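Local structure of aminopentol aminotransferase (Sphingopyxis macrogoltabida, 6HBS) at residues D9-A14 / E26-L31; P33-F38 / A360-C365; A45-A50 / Y55-C60. The protein catalyses the pyridoxal-phosphate-dependent deamination of aminopentol to its 2-keto product, with pyruvate as preferred amino acceptor, as part of fumonisin B1 degradation. All blocks are in the same frame, centred on the assembly; numbering follows the deposited sequence.

Contact 1: D9-A14 / E26-L31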
loop_
_atom_site.group_PDB
_atom_site.type_symbol
_atom_site.label_atom_id
_atom_site.label_comp_id
_atom_site.label_asym_id
_atom_site.label_seq_id
_atom_site.Cartn_x
_atom_site.Cartn_y
_atom_site.Cartn_z
ATOM N N ASP A 9 -9.252 27.277 -8.031
ATOM C CA ASP A 9 -10.414 26.850 -7.214
ATOM C C ASP A 9 -10.012 25.600 -6.408
ATOM O O ASP A 9 -10.271 25.524 -5.187
ATOM C CB ASP A 9 -11.650 26.546 -8.074
ATOM C CG ASP A 9 -12.875 26.038 -7.313
ATOM O OD1 ASP A 9 -13.339 26.756 -6.411
ATOM O OD2 ASP A 9 -13.303 24.877 -7.578
ATOM N N LEU A 10 -9.403 24.637 -7.115
ATOM C CA LEU A 10 -9.037 23.342 -6.574
ATOM C C LEU A 10 -7.959 23.522 -5.499
ATOM O O LEU A 10 -8.048 22.905 -4.463
ATOM C CB LEU A 10 -8.567 22.429 -7.707
ATOM C CG LEU A 10 -9.686 21.778 -8.517
ATOM C CD1 LEU A 10 -9.137 21.134 -9.777
ATOM C CD2 LEU A 10 -10.435 20.743 -7.678
ATOM N N ARG A 11 -7.023 24.453 -5.700
ATOM C CA ARG A 11 -5.966 24.695 -4.708
ATOM C C ARG A 11 -6.539 25.375 -3.450
ATOM O O ARG A 11 -6.117 25.036 -2.328
ATOM C CB ARG A 11 -4.827 25.522 -5.303
ATOM C CG ARG A 11 -3.878 24.749 -6.207
ATOM C CD ARG A 11 -2.786 25.735 -6.600
ATOM N NE ARG A 11 -1.799 25.181 -7.516
ATOM C CZ ARG A 11 -0.790 24.398 -7.143
ATOM N NH1 ARG A 11 -0.643 24.078 -5.867
ATOM N NH2 ARG A 11 0.045 23.925 -8.057
ATOM N N GLU A 12 -7.492 26.303 -3.616
ATOM C CA GLU A 12 -8.154 26.977 -2.468
ATOM C C GLU A 12 -8.886 25.927 -1.616
ATOM O O GLU A 12 -8.860 25.997 -0.385
ATOM C CB GLU A 12 -9.173 28.047 -2.911
ATOM C CG GLU A 12 -9.850 28.859 -1.770
ATOM C CD GLU A 12 -11.152 28.417 -1.047
ATOM O OE1 GLU A 12 -11.858 27.424 -1.465
ATOM O OE2 GLU A 12 -11.491 29.072 -0.001
ATOM N N ARG A 13 -9.628 25.041 -2.283
ATOM C CA ARG A 13 -10.434 24.023 -1.628
ATOM C C ARG A 13 -9.502 22.988 -0.965
ATOM O O ARG A 13 -9.744 22.594 0.192
ATOM C CB ARG A 13 -11.402 23.358 -2.611
ATOM C CG ARG A 13 -12.556 24.246 -3.059
ATOM C CD ARG A 13 -13.222 23.699 -4.294
ATOM N NE ARG A 13 -13.696 22.329 -4.124
ATOM C CZ ARG A 13 -13.900 21.483 -5.122
ATOM N NH1 ARG A 13 -13.686 21.868 -6.373
ATOM N NH2 ARG A 13 -14.342 20.260 -4.876
ATOM N N ALA A 14 -8.460 22.545 -1.698
ATOM C CA ALA A 14 -7.532 21.533 -1.238
ATOM C C ALA A 14 -6.880 21.963 0.081
ATOM O O ALA A 14 -6.790 21.151 0.988
ATOM C CB ALA A 14 -6.501 21.177 -2.303
ATOM N N GLU A 26 4.382 13.944 -5.139
ATOM C CA GLU A 26 3.665 14.570 -6.238
ATOM C C GLU A 26 3.188 15.977 -5.876
ATOM O O GLU A 26 2.543 16.612 -6.679
ATOM C CB GLU A 26 2.487 13.701 -6.691
ATOM C CG GLU A 26 2.941 12.403 -7.331
ATOM C CD GLU A 26 1.872 11.579 -8.031
ATOM O OE1 GLU A 26 0.698 12.015 -8.068
ATOM O OE2 GLU A 26 2.208 10.495 -8.524
ATOM N N SER A 27 3.503 16.450 -4.675
ATOM C CA SER A 27 3.229 17.818 -4.309
ATOM C C SER A 27 4.122 18.746 -5.144
ATOM O O SER A 27 5.288 18.448 -5.408
ATOM C CB SER A 27 3.407 18.056 -2.808
ATOM O OG SER A 27 3.525 19.442 -2.529
ATOM N N THR A 28 3.543 19.871 -5.566
ATOM C CA THR A 28 4.242 20.902 -6.329
ATOM C C THR A 28 4.869 21.971 -5.413
ATOM O O THR A 28 5.291 22.995 -5.903
ATOM C CB THR A 28 3.282 21.545 -7.342
ATOM O OG1 THR A 28 2.230 22.157 -6.614
ATOM C CG2 THR A 28 2.696 20.538 -8.301
ATOM N N ARG A 29 4.948 21.716 -4.096
ATOM C CA ARG A 29 5.440 22.677 -3.116
ATOM C C ARG A 29 6.829 23.238 -3.496
ATOM O O ARG A 29 7.103 24.402 -3.227
ATOM C CB ARG A 29 5.512 21.996 -1.744
ATOM C CG ARG A 29 6.061 22.879 -0.637
ATOM C CD ARG A 29 5.625 22.419 0.741
ATOM N NE ARG A 29 5.398 23.585 1.586
ATOM C CZ ARG A 29 6.336 24.221 2.289
ATOM N NH1 ARG A 29 6.069 25.413 2.798
ATOM N NH2 ARG A 29 7.521 23.666 2.490
ATOM N N LEU A 30 7.714 22.401 -4.052
ATOM C CA LEU A 30 9.104 22.778 -4.358
ATOM C C LEU A 30 9.305 23.079 -5.851
ATOM O O LEU A 30 10.456 23.204 -6.258
ATOM C CB LEU A 30 10.040 21.637 -3.940
ATOM C CG LEU A 30 10.068 21.313 -2.445
ATOM C CD1 LEU A 30 11.012 20.142 -2.171
ATOM C CD2 LEU A 30 10.473 22.536 -1.637
ATOM N N LEU A 31 8.216 23.194 -6.634
ATOM C CA LEU A 31 8.293 23.488 -8.084
ATOM C C LEU A 31 7.910 24.931 -8.347
ATOM O O LEU A 31 7.279 25.564 -7.514
ATOM C CB LEU A 31 7.369 22.548 -8.858
ATOM C CG LEU A 31 7.864 21.111 -8.977
ATOM C CD1 LEU A 31 6.778 20.205 -9.532
ATOM C CD2 LEU A 31 9.123 21.036 -9.833
#
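Arg11 on helix 5-17 and Thr28 in the loop that follows stand well apart, their CA atoms 11.0 Å from each other, and a single long side chain covers the distance. It joins the N-terminal helix to a type I beta turn, Thr28 to Leu31, closed by Leu31 N giving to Thr28 O at 3.0 Å. Just ahead of it, Ser27 OG accepts from Arg29 N at 3.1 Å, an ST turn.

Arg11 leaves the helix with its CB toward the loop and runs fully stretched from CG to NE, which carries the guanidinium across to the threonine. There NH2 gives a nearly straight bond (164°) to Thr28 OG1 at 3.2 Å. The oxygen sits at the edge of the guanidinium, only 1° from its plane. The same NH2 also makes a weak bond to Phe35 O, and Gln37 also holds the loop, its OE1 accepting from Thr28 N and its NE2 giving to Glu26 O. A methionine in place of Arg11 would probably leave Thr28 OG1 without this donor and the turn less firmly tied to the helix. On another side of the helix, Arg13 pairs with Asp9 and with Glu100 of the second subunit. Thr28 chi1, at 62°, sets OG1 between the backbone N and the carbonyl carbon, with Arg11 NH1 at 3.5 Å from that oxygen, a little farther than NH2.

Contact 2: P33-F38 / A360-C365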
loop_
_atom_site.group_PDB
_atom_site.type_symbol
_atom_site.label_atom_id
_atom_site.label_comp_id
_atom_site.label_asym_id
_atom_site.label_seq_id
_atom_site.Cartn_x
_atom_site.Cartn_y
_atom_site.Cartn_z
ATOM N N PRO A 33 5.601 28.021 -9.519
ATOM C CA PRO A 33 4.162 28.106 -9.263
ATOM C C PRO A 33 3.295 27.777 -10.482
ATOM O O PRO A 33 2.126 27.461 -10.328
ATOM C CB PRO A 33 3.981 29.567 -8.797
ATOM C CG PRO A 33 5.125 30.307 -9.455
ATOM C CD PRO A 33 6.273 29.323 -9.388
ATOM N N GLU A 34 3.896 27.807 -11.677
ATOM C CA GLU A 34 3.212 27.495 -12.926
ATOM C C GLU A 34 2.830 26.013 -13.012
ATOM O O GLU A 34 1.980 25.649 -13.815
ATOM C CB GLU A 34 4.106 27.844 -14.118
ATOM C CG GLU A 34 4.364 29.339 -14.252
ATOM C CD GLU A 34 5.658 29.863 -13.663
ATOM O OE1 GLU A 34 6.195 29.244 -12.723
ATOM O OE2 GLU A 34 6.119 30.903 -14.151
ATOM N N PHE A 35 3.516 25.148 -12.261
ATOM C CA PHE A 35 3.262 23.707 -12.319
ATOM C C PHE A 35 1.866 23.435 -11.766
ATOM O O PHE A 35 1.551 23.845 -10.651
ATOM C CB PHE A 35 4.351 22.912 -11.597
ATOM C CG PHE A 35 5.568 22.662 -12.451
ATOM C CD1 PHE A 35 6.551 23.633 -12.589
ATOM C CD2 PHE A 35 5.696 21.487 -13.168
ATOM C CE1 PHE A 35 7.655 23.411 -13.405
ATOM C CE2 PHE A 35 6.786 21.266 -14.000
ATOM C CZ PHE A 35 7.769 22.236 -14.115
ATOM N N PRO A 36 0.979 22.781 -12.547
ATOM C CA PRO A 36 -0.322 22.342 -12.034
ATOM C C PRO A 36 -0.199 21.192 -11.012
ATOM O O PRO A 36 0.620 20.284 -11.181
ATOM C CB PRO A 36 -1.045 21.855 -13.295
ATOM C CG PRO A 36 0.064 21.394 -14.204
ATOM C CD PRO A 36 1.202 22.358 -13.934
ATOM N N GLN A 37 -1.016 21.271 -9.959
ATOM C CA GLN A 37 -1.101 20.230 -8.909
ATOM C C GLN A 37 -2.103 19.128 -9.294
ATOM O O GLN A 37 -1.802 17.941 -9.125
ATOM C CB GLN A 37 -1.498 20.848 -7.571
ATOM C CG GLN A 37 -1.544 19.806 -6.448
ATOM C CD GLN A 37 -0.219 19.156 -6.151
ATOM O OE1 GLN A 37 0.504 19.602 -5.249
ATOM N NE2 GLN A 37 0.113 18.095 -6.877
ATOM N N PHE A 38 -3.274 19.515 -9.829
ATOM C CA PHE A 38 -4.402 18.646 -10.060
ATOM C C PHE A 38 -4.668 18.446 -11.555
ATOM O O PHE A 38 -4.691 19.409 -12.290
ATOM C CB PHE A 38 -5.631 19.236 -9.368
ATOM C CG PHE A 38 -5.504 19.224 -7.873
ATOM C CD1 PHE A 38 -5.573 18.019 -7.191
ATOM C CD2 PHE A 38 -5.227 20.383 -7.176
ATOM C CE1 PHE A 38 -5.436 17.984 -5.818
ATOM C CE2 PHE A 38 -5.073 20.352 -5.802
ATOM C CZ PHE A 38 -5.190 19.150 -5.125
ATOM N N ALA A 360 13.531 27.787 -14.164
ATOM C CA ALA A 360 12.952 28.722 -15.136
ATOM C C ALA A 360 12.709 28.000 -16.476
ATOM O O ALA A 360 11.663 28.178 -17.116
ATOM C CB ALA A 360 13.858 29.930 -15.285
ATOM N N TRP A 361 13.647 27.142 -16.869
ATOM C CA TRP A 361 13.582 26.399 -18.120
ATOM C C TRP A 361 12.420 25.399 -18.078
ATOM O O TRP A 361 11.678 25.305 -19.014
ATOM C CB TRP A 361 14.910 25.676 -18.365
ATOM C CG TRP A 361 14.963 24.912 -19.645
ATOM C CD1 TRP A 361 15.112 25.429 -20.907
ATOM C CD2 TRP A 361 14.883 23.484 -19.794
ATOM N NE1 TRP A 361 15.112 24.415 -21.829
ATOM C CE2 TRP A 361 14.962 23.210 -21.176
ATOM C CE3 TRP A 361 14.712 22.417 -18.902
ATOM C CZ2 TRP A 361 14.927 21.907 -21.675
ATOM C CZ3 TRP A 361 14.698 21.133 -19.386
ATOM C CH2 TRP A 361 14.764 20.888 -20.763
ATOM N N ALA A 362 12.296 24.667 -16.961
ATOM C CA ALA A 362 11.232 23.684 -16.809
ATOM C C ALA A 362 9.880 24.400 -16.888
ATOM O O ALA A 362 8.972 23.923 -17.540
ATOM C CB ALA A 362 11.404 22.900 -15.502
ATOM N N ALA A 363 9.766 25.571 -16.248
ATOM C CA ALA A 363 8.484 26.271 -16.225
ATOM C C ALA A 363 8.136 26.751 -17.637
ATOM O O ALA A 363 6.976 26.727 -18.023
ATOM C CB ALA A 363 8.498 27.432 -15.261
ATOM N N ALA A 364 9.153 27.217 -18.377
ATOM C CA ALA A 364 8.965 27.732 -19.743
ATOM C C ALA A 364 8.525 26.581 -20.655
ATOM O O ALA A 364 7.740 26.771 -21.553
ATOM C CB ALA A 364 10.236 28.389 -20.236
ATOM N N CYS A 365 8.998 25.362 -20.378
ATOM C CA CYS A 365 8.556 24.193 -21.152
ATOM C C CYS A 365 7.050 23.913 -20.969
ATOM O O CYS A 365 6.413 23.415 -21.906
ATOM C CB CYS A 365 9.331 22.940 -20.791
ATOM S SG CYS A 365 11.048 22.902 -21.353
#
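Phe35 and Glu34, in the loop leading to strand 39-43, lie against Ala362 and Ala363 on helix 356-367, and the contact between them is one of packing. The backbones come close, with the CA atoms of Glu34 and Ala363 6.3 Å apart; the small alanines leave room for this approach.

The apolar part belongs to the Phe35 ring, which meets the helix with its far end. CZ touches Ala362 CB at 3.9 Å, the methyl lying at the ring edge and close to its plane. CE1 rests obliquely on the backbone, 4.1 Å from Ala363 CA. Phe35 CG is anti to the carbonyl carbon (chi1 -83°), which swings the ring out to the helix although the residue's own CB does not point at it.

The acid adds only a van der Waals touch: Glu34 bends at its second torsion (chi2 97°), bringing the exposed carboxylate against the Ala363 methyl, with OE1 3.9 Å from Ala363 CB. The same side chain also packs on Leu366.

Sulfur and ring meet within the helix itself: Cys365 SG stands 3.9 Å above the Trp361 ring plane, over its centre.

In the fold, Phe35 is wedged between helix 356-367 and strand 370-371, where it makes an edge-to-face pair with Tyr371. Trp361 takes the helix on to helix 386-405, packing on Thr396, Ala399 and Val403, while Phe38, farther along the loop, packs on Leu10 and Ala14 of helix 5-17.

Contact 3: A45-A50 / Y55-C60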
loop_
_atom_site.group_PDB
_atom_site.type_symbol
_atom_site.label_atom_id
_atom_site.label_comp_id
_atom_site.label_asym_id
_atom_site.label_seq_id
_atom_site.Cartn_x
_atom_site.Cartn_y
_atom_site.Cartn_z
ATOM N N ALA A 45 1.077 9.324 -23.920
ATOM C CA ALA A 45 2.179 10.002 -23.257
ATOM C C ALA A 45 1.760 11.405 -22.809
ATOM O O ALA A 45 2.610 12.231 -22.547
ATOM C CB ALA A 45 3.380 10.071 -24.175
ATOM N N ARG A 46 0.454 11.653 -22.691
ATOM C CA ARG A 46 -0.038 12.953 -22.362
ATOM C C ARG A 46 -0.876 12.934 -21.078
ATOM O O ARG A 46 -1.621 12.001 -20.825
ATOM C CB ARG A 46 -0.897 13.499 -23.517
ATOM C CG ARG A 46 -0.078 14.050 -24.674
ATOM C CD ARG A 46 -0.928 14.535 -25.849
ATOM N NE ARG A 46 -0.121 15.256 -26.841
ATOM C CZ ARG A 46 0.835 14.692 -27.583
ATOM N NH1 ARG A 46 1.052 13.389 -27.514
ATOM N NH2 ARG A 46 1.598 15.448 -28.357
ATOM N N ILE A 47 -0.833 14.053 -20.363
ATOM C CA ILE A 47 -1.735 14.374 -19.260
ATOM C C ILE A 47 -2.380 15.717 -19.570
ATOM O O ILE A 47 -1.776 16.537 -20.263
ATOM C CB ILE A 47 -0.994 14.441 -17.911
ATOM C CG1 ILE A 47 0.102 15.512 -17.917
ATOM C CG2 ILE A 47 -0.467 13.081 -17.544
ATOM C CD1 ILE A 47 1.074 15.439 -16.729
ATOM N N TRP A 48 -3.570 15.944 -19.004
ATOM C CA TRP A 48 -4.285 17.212 -19.067
ATOM C C TRP A 48 -4.561 17.688 -17.641
ATOM O O TRP A 48 -5.055 16.893 -16.817
ATOM C CB TRP A 48 -5.611 17.046 -19.812
ATOM C CG TRP A 48 -5.524 16.861 -21.299
ATOM C CD1 TRP A 48 -5.806 17.819 -22.226
ATOM C CD2 TRP A 48 -5.213 15.669 -22.041
ATOM N NE1 TRP A 48 -5.668 17.321 -23.485
ATOM C CE2 TRP A 48 -5.301 16.007 -23.410
ATOM C CE3 TRP A 48 -4.832 14.373 -21.708
ATOM C CZ2 TRP A 48 -5.008 15.109 -24.425
ATOM C CZ3 TRP A 48 -4.554 13.470 -22.710
ATOM C CH2 TRP A 48 -4.650 13.832 -24.059
ATOM N N ASP A 49 -4.249 18.951 -17.364
ATOM C CA ASP A 49 -4.474 19.541 -16.064
ATOM C C ASP A 49 -5.969 19.842 -15.914
ATOM O O ASP A 49 -6.766 19.571 -16.861
ATOM C CB ASP A 49 -3.569 20.752 -15.840
ATOM C CG ASP A 49 -3.798 21.955 -16.747
ATOM O OD1 ASP A 49 -4.906 22.083 -17.349
ATOM O OD2 ASP A 49 -2.867 22.754 -16.821
ATOM N N ALA A 50 -6.359 20.353 -14.729
ATOM C CA ALA A 50 -7.784 20.618 -14.415
ATOM C C ALA A 50 -8.400 21.597 -15.438
ATOM O O ALA A 50 -9.597 21.579 -15.621
ATOM C CB ALA A 50 -7.915 21.180 -13.029
ATOM N N TYR A 55 -0.108 18.237 -21.744
ATOM C CA TYR A 55 1.336 18.192 -21.626
ATOM C C TYR A 55 1.819 16.825 -22.072
ATOM O O TYR A 55 1.287 15.779 -21.625
ATOM C CB TYR A 55 1.846 18.426 -20.194
ATOM C CG TYR A 55 1.284 19.640 -19.509
ATOM C CD1 TYR A 55 0.094 19.556 -18.808
ATOM C CD2 TYR A 55 1.900 20.876 -19.603
ATOM C CE1 TYR A 55 -0.447 20.667 -18.195
ATOM C CE2 TYR A 55 1.347 22.007 -19.021
ATOM C CZ TYR A 55 0.192 21.892 -18.281
ATOM O OH TYR A 55 -0.372 22.959 -17.648
ATOM N N ILE A 56 2.867 16.824 -22.900
ATOM C CA ILE A 56 3.619 15.616 -23.116
ATOM C C ILE A 56 4.364 15.331 -21.804
ATOM O O ILE A 56 5.122 16.177 -21.315
ATOM C CB ILE A 56 4.567 15.739 -24.321
ATOM C CG1 ILE A 56 3.807 16.104 -25.601
ATOM C CG2 ILE A 56 5.331 14.444 -24.490
ATOM C CD1 ILE A 56 4.715 16.531 -26.753
ATOM N N ASP A 57 4.141 14.132 -21.249
ATOM C CA ASP A 57 4.468 13.863 -19.852
ATOM C C ASP A 57 5.801 13.104 -19.729
ATOM O O ASP A 57 5.842 11.927 -19.994
ATOM C CB ASP A 57 3.306 13.108 -19.209
ATOM C CG ASP A 57 3.596 12.587 -17.812
ATOM O OD1 ASP A 57 4.357 13.251 -17.082
ATOM O OD2 ASP A 57 3.127 11.470 -17.521
ATOM N N TYR A 58 6.871 13.774 -19.271
ATOM C CA TYR A 58 8.165 13.104 -19.084
ATOM C C TYR A 58 8.333 12.624 -17.635
ATOM O O TYR A 58 9.397 12.142 -17.286
ATOM C CB TYR A 58 9.335 13.968 -19.594
ATOM C CG TYR A 58 9.319 14.049 -21.096
ATOM C CD1 TYR A 58 9.818 13.009 -21.856
ATOM C CD2 TYR A 58 8.672 15.074 -21.750
ATOM C CE1 TYR A 58 9.752 13.028 -23.245
ATOM C CE2 TYR A 58 8.565 15.099 -23.134
ATOM C CZ TYR A 58 9.143 14.090 -23.888
ATOM O OH TYR A 58 9.052 14.072 -25.249
ATOM N N MET A 59 7.274 12.680 -16.821
ATOM C CA MET A 59 7.314 12.009 -15.502
ATOM C C MET A 59 6.759 10.587 -15.582
ATOM O O MET A 59 7.073 9.756 -14.744
ATOM C CB MET A 59 6.515 12.764 -14.446
ATOM C CG MET A 59 6.998 14.133 -14.154
ATOM S SD MET A 59 8.779 14.297 -14.221
ATOM C CE MET A 59 9.368 13.276 -12.889
ATOM N N CYS A 60 5.945 10.297 -16.593
ATOM C CA CYS A 60 5.240 8.987 -16.683
ATOM C C CYS A 60 4.658 8.629 -15.296
ATOM O O CYS A 60 4.818 7.522 -14.785
ATOM C CB CYS A 60 6.143 7.853 -17.127
ATOM S SG CYS A 60 6.828 8.031 -18.791
#
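The Tyr55 ring meets Asp49 at its edge, where Asp49 CB lies close to the ring plane and the hydroxyl finds the acid: Tyr55 OH gives a hydrogen bond to Asp49 OD2 at 2.6 Å. The carboxylate is turned 69° from the ring and receives the bond on its anti side, somewhat out of its own plane. With Asp49 CG between the backbone N and the carbonyl carbon (chi1 65°), the carboxylate is turned to the phenol with OD2, while OD1 accepts from Gln53 N in the connecting turn. The second flat group is the Arg46 guanidinium, which has Ile56 CG1 over one face, offset toward the rim and 3.6 Å from Arg46 NH2. The two side chains run alongside each other and point the same way; the arginine's charge is met by Asp388 in a salt bridge.

The backbone pairing joins the two strands. Ile47 and Tyr55 form a hydrogen-bonded pair, Ile47 N to Tyr55 O at 3.0 Å and Tyr55 N to Ile47 O at 2.8 Å. Asp57 N continues it to Ala45 O at 2.8 Å. Arg46 and Ile56 make the non-hydrogen-bonded pair between these bonds.

Ile47 crosses the Asp57 side chain at about a right angle, its CG2 3.9 Å from Asp57 OD2, an oxygen hydrogen-bonded to Tyr69 OH. Asp57 OD1 accepts from Met59 N at 3.0 Å, an Asx turn that bends the chain as the strand ends.

Strand segments 46-49 and 55-57 run 133° apart; strands 46-49 and 54-57 form an antiparallel beta hairpin, the central pair of the four-stranded mixed sheet 39-43, 46-49, 54-57 and 370-371.

Contact 1 is a surface tie resting on one polar bond over a long side-chain reach, whereas contacts 2 and 3 are buried, the former mostly apolar packing, the latter strand pairing with a tyrosine-aspartate bond. Contacts 1 and 2 share the loop between helix 5-17 and strand 39-43, and bonds of Gln37 tie them together. Contact 3 belongs to the sheet that this loop enters: Phe38 O bonds to Ala50 N, and Pro36 packs on Asp49 and Tyr55. Leu10 on Ala50 joins contact 1 to contact 3 directly. All three lie away from the cofactor site and have residues that meet the second subunit.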